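Local coordinates for uncharacterized protein (Leptospirillum rubarum, PDB 3OMD), which is of unknown function but belongs to the DUF5069 family and folds as a single chain of helices and loops without beta strands, at residues 10-15 and 139-144. Sequence-based numbering, arbitrary orientation.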
ATOM      1  N   LYS A  10      -0.710 -11.414  11.982  1.00 25.56           N
ATOM      2  CA  LYS A  10      -0.953 -12.819  11.586  1.00 27.23           C
ATOM      3  C   LYS A  10      -1.023 -12.967  10.058  1.00 26.26           C
ATOM      4  O   LYS A  10      -0.923 -14.087   9.537  1.00 29.19           O
ATOM      5  CB  LYS A  10      -2.302 -13.297  12.154  1.00 28.23           C
ATOM      6  CG  LYS A  10      -2.383 -13.358  13.653  1.00 31.00           C
ATOM      7  CD  LYS A  10      -1.659 -14.581  14.130  1.00 34.07           C
ATOM      8  CE  LYS A  10      -1.611 -14.579  15.635  1.00 35.70           C
ATOM      9  NZ  LYS A  10      -2.794 -15.287  16.191  1.00 37.38           N
ATOM     10  N   GLN A  11      -1.271 -11.861   9.360  1.00 22.69           N
ATOM     11  CA  GLN A  11      -1.353 -11.840   7.895  1.00 21.15           C
ATOM     12  C   GLN A  11      -0.632 -10.625   7.363  1.00 19.26           C
ATOM     13  O   GLN A  11      -0.442  -9.670   8.101  1.00 19.38           O
ATOM     14  CB  GLN A  11      -2.788 -11.821   7.422  1.00 22.01           C
ATOM     15  CG  GLN A  11      -3.490 -10.539   7.599  1.00 23.20           C
ATOM     16  CD  GLN A  11      -4.792 -10.459   6.782  1.00 25.50           C
ATOM     17  OE1 GLN A  11      -4.825 -10.098   5.614  1.00 33.52           O
ATOM     18  NE2 GLN A  11      -5.856 -10.708   7.444  1.00 22.18           N
ATOM     19  N   PHE A  12      -0.233 -10.649   6.099  1.00 16.76           N
ATOM     20  CA  PHE A  12       0.370  -9.454   5.475  1.00 16.10           C
ATOM     21  C   PHE A  12      -0.715  -8.763   4.656  1.00 15.58           C
ATOM     22  O   PHE A  12      -1.550  -9.432   4.020  1.00 17.51           O
ATOM     23  CB  PHE A  12       1.458  -9.870   4.463  1.00 16.58           C
ATOM     24  CG  PHE A  12       2.582 -10.676   5.065  1.00 17.80           C
ATOM     25  CD1 PHE A  12       3.259 -10.233   6.206  1.00 18.59           C
ATOM     26  CD2 PHE A  12       2.955 -11.872   4.467  1.00 20.90           C
ATOM     27  CE1 PHE A  12       4.328 -11.023   6.740  1.00 21.26           C
ATOM     28  CE2 PHE A  12       3.997 -12.665   5.006  1.00 22.05           C
ATOM     29  CZ  PHE A  12       4.672 -12.235   6.127  1.00 21.85           C
ATOM     30  N   PRO A  13      -0.676  -7.436   4.619  1.00 14.36           N
ATOM     31  CA  PRO A  13      -1.534  -6.763   3.633  1.00 14.43           C
ATOM     32  C   PRO A  13      -1.035  -7.102   2.228  1.00 13.54           C
ATOM     33  O   PRO A  13       0.124  -7.518   2.049  1.00 15.32           O
ATOM     34  CB  PRO A  13      -1.358  -5.277   3.958  1.00 15.41           C
ATOM     35  CG  PRO A  13       0.037  -5.178   4.568  1.00 15.36           C
ATOM     36  CD  PRO A  13       0.311  -6.533   5.261  1.00 14.82           C
ATOM     37  N   ARG A  14      -1.895  -6.924   1.235  1.00 12.53           N
ATOM     38  CA  ARG A  14      -1.555  -7.356  -0.131  1.00 12.84           C
ATOM     39  C   ARG A  14      -0.410  -6.558  -0.746  1.00 11.84           C
ATOM     40  O   ARG A  14      -0.053  -5.455  -0.258  1.00 12.51           O
ATOM     41  CB  ARG A  14      -2.825  -7.336  -1.015  1.00 13.41           C
ATOM     42  CG  ARG A  14      -3.720  -8.571  -0.670  1.00 13.64           C
ATOM     43  CD  ARG A  14      -5.091  -8.524  -1.324  1.00 14.36           C
ATOM     44  NE  ARG A  14      -5.863  -7.394  -0.821  1.00 14.10           N
ATOM     45  CZ  ARG A  14      -7.033  -7.025  -1.346  1.00 14.32           C
ATOM     46  NH1 ARG A  14      -7.535  -7.683  -2.385  1.00 15.00           N
ATOM     47  NH2 ARG A  14      -7.674  -5.979  -0.856  1.00 14.20           N
ATOM     48  N   SER A  15       0.154  -7.135  -1.812  1.00 11.92           N
ATOM     49  CA  SER A  15       1.333  -6.557  -2.433  1.00 12.42           C
ATOM     50  C   SER A  15       1.096  -5.136  -2.919  1.00 12.58           C
ATOM     51  O   SER A  15       0.042  -4.833  -3.490  1.00 12.74           O
ATOM     52  CB  SER A  15       1.737  -7.415  -3.636  1.00 13.64           C
ATOM     53  OG  SER A  15       2.824  -6.792  -4.321  1.00 13.71           O
ATOM     54  N   LEU A 139       9.577  -8.598  -0.610  1.00 15.08           N
ATOM     55  CA  LEU A 139      10.586  -9.552  -0.116  1.00 16.55           C
ATOM     56  C   LEU A 139      10.296  -9.889   1.345  1.00 16.44           C
ATOM     57  O   LEU A 139      10.296 -11.090   1.714  1.00 18.49           O
ATOM     58  CB  LEU A 139      11.989  -8.932  -0.262  1.00 16.83           C
ATOM     59  CG  LEU A 139      13.158  -9.761   0.272  1.00 18.19           C
ATOM     60  CD1 LEU A 139      13.345 -10.942  -0.649  1.00 22.04           C
ATOM     61  CD2 LEU A 139      14.423  -8.896   0.301  1.00 21.56           C
ATOM     62  N   GLU A 140      10.051  -8.858   2.168  1.00 16.49           N
ATOM     63  CA  GLU A 140       9.795  -9.087   3.595  1.00 17.65           C
ATOM     64  C   GLU A 140       8.512  -9.914   3.779  1.00 17.69           C
ATOM     65  O   GLU A 140       8.395 -10.700   4.753  1.00 19.69           O
ATOM     66  CB  GLU A 140       9.711  -7.766   4.364  1.00 18.47           C
ATOM     67  CG  GLU A 140       9.383  -7.968   5.859  1.00 22.80           C
ATOM     68  CD  GLU A 140      10.078  -7.013   6.859  1.00 26.44           C
ATOM     69  OE1 GLU A 140      10.913  -6.162   6.479  1.00 26.39           O
ATOM     70  OE2 GLU A 140       9.783  -7.149   8.084  1.00 31.51           O
ATOM     71  N   GLU A 141       7.548  -9.722   2.866  1.00 16.36           N
ATOM     72  CA  GLU A 141       6.245 -10.381   2.975  1.00 16.17           C
ATOM     73  C   GLU A 141       6.206 -11.701   2.173  1.00 18.37           C
ATOM     74  O   GLU A 141       5.146 -12.243   1.838  1.00 19.21           O
ATOM     75  CB  GLU A 141       5.138  -9.423   2.541  1.00 15.46           C
ATOM     76  CG  GLU A 141       5.002  -8.282   3.582  1.00 14.03           C
ATOM     77  CD  GLU A 141       4.039  -7.216   3.225  1.00 14.76           C
ATOM     78  OE1 GLU A 141       3.527  -7.150   2.073  1.00 14.48           O
ATOM     79  OE2 GLU A 141       3.836  -6.368   4.125  1.00 15.60           O
ATOM     80  N   LYS A 142       7.399 -12.219   1.891  1.00 19.40           N
ATOM     81  CA  LYS A 142       7.576 -13.608   1.391  1.00 22.13           C
ATOM     82  C   LYS A 142       6.933 -13.865   0.023  1.00 22.40           C
ATOM     83  O   LYS A 142       6.504 -14.994  -0.285  1.00 25.19           O
ATOM     84  CB  LYS A 142       7.105 -14.645   2.446  1.00 23.69           C
ATOM     85  CG  LYS A 142       7.753 -14.451   3.817  1.00 27.08           C
ATOM     86  CD  LYS A 142       7.231 -15.508   4.804  1.00 34.62           C
ATOM     87  CE  LYS A 142       7.954 -15.383   6.142  1.00 38.65           C
ATOM     88  NZ  LYS A 142       7.842 -16.659   6.908  1.00 43.71           N
ATOM     89  N   ARG A 143       6.903 -12.832  -0.820  1.00 20.69           N
ATOM     90  CA  ARG A 143       6.418 -12.973  -2.196  1.00 21.66           C
ATOM     91  C   ARG A 143       7.598 -13.086  -3.127  1.00 24.41           C
ATOM     92  O   ARG A 143       8.687 -12.596  -2.786  1.00 24.70           O
ATOM     93  CB  ARG A 143       5.578 -11.749  -2.621  1.00 19.85           C
ATOM     94  CG  ARG A 143       4.383 -11.550  -1.750  1.00 20.60           C
ATOM     95  CD  ARG A 143       3.398 -10.569  -2.340  1.00 17.55           C
ATOM     96  NE  ARG A 143       2.354 -10.405  -1.330  1.00 17.86           N
ATOM     97  CZ  ARG A 143       2.397  -9.501  -0.347  1.00 16.35           C
ATOM     98  NH1 ARG A 143       3.330  -8.539  -0.320  1.00 17.58           N
ATOM     99  NH2 ARG A 143       1.452  -9.538   0.564  1.00 17.80           N
ATOM    100  N   PRO A 144       7.388 -13.732  -4.299  1.00 27.40           N
ATOM    101  CA  PRO A 144       8.445 -13.768  -5.306  1.00 30.31           C
ATOM    102  C   PRO A 144       8.772 -12.342  -5.727  1.00 30.68           C
ATOM    103  O   PRO A 144       7.860 -11.527  -5.977  1.00 30.20           O
ATOM    104  CB  PRO A 144       7.806 -14.550  -6.468  1.00 31.99           C
ATOM    105  CG  PRO A 144       6.687 -15.357  -5.839  1.00 31.35           C
ATOM    106  CD  PRO A 144       6.172 -14.436  -4.748  1.00 27.87           C
TER
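The ring of F12 lies flat over the start of the E141 side chain, where helix 133-140 ends in a Schellman motif with K142, at positive phi, as its C-prime residue. The evidence for a CH-pi contact is E141 CA, 3.9 Å from the F12 ring centroid and 13° off the normal; E141 CG adds to the same face, 3.7 Å from F12 CD1. K142 CD approaches the ring's edge. Just past this helix end, R143 reaches back to the N-terminal loop. Its chain, extended from CG to NE, brings R143 NH2 to P13 O at 2.8 Å, a bent bond with an N-H...O angle of 135°. R143 NH1 forms a salt bridge with E141 OE1 at 2.8 Å, nearly in the guanidinium plane and on the oxygen's anti lone pair, and also pairs with D138. R28 forms a second salt bridge to OE1 and the Y44 hydroxyl hydrogen-bonds OE2, so both oxygens of the buried carboxylate are satisfied. Were R143 an alanine, P13 O would probably lose this donor, and E141 and D138 one positive partner each. The S15 backbone lies over one guanidinium face, S15 N 3.5 Å above the R143 plane, while S15 CB rests 3.8 Å from R143 CD.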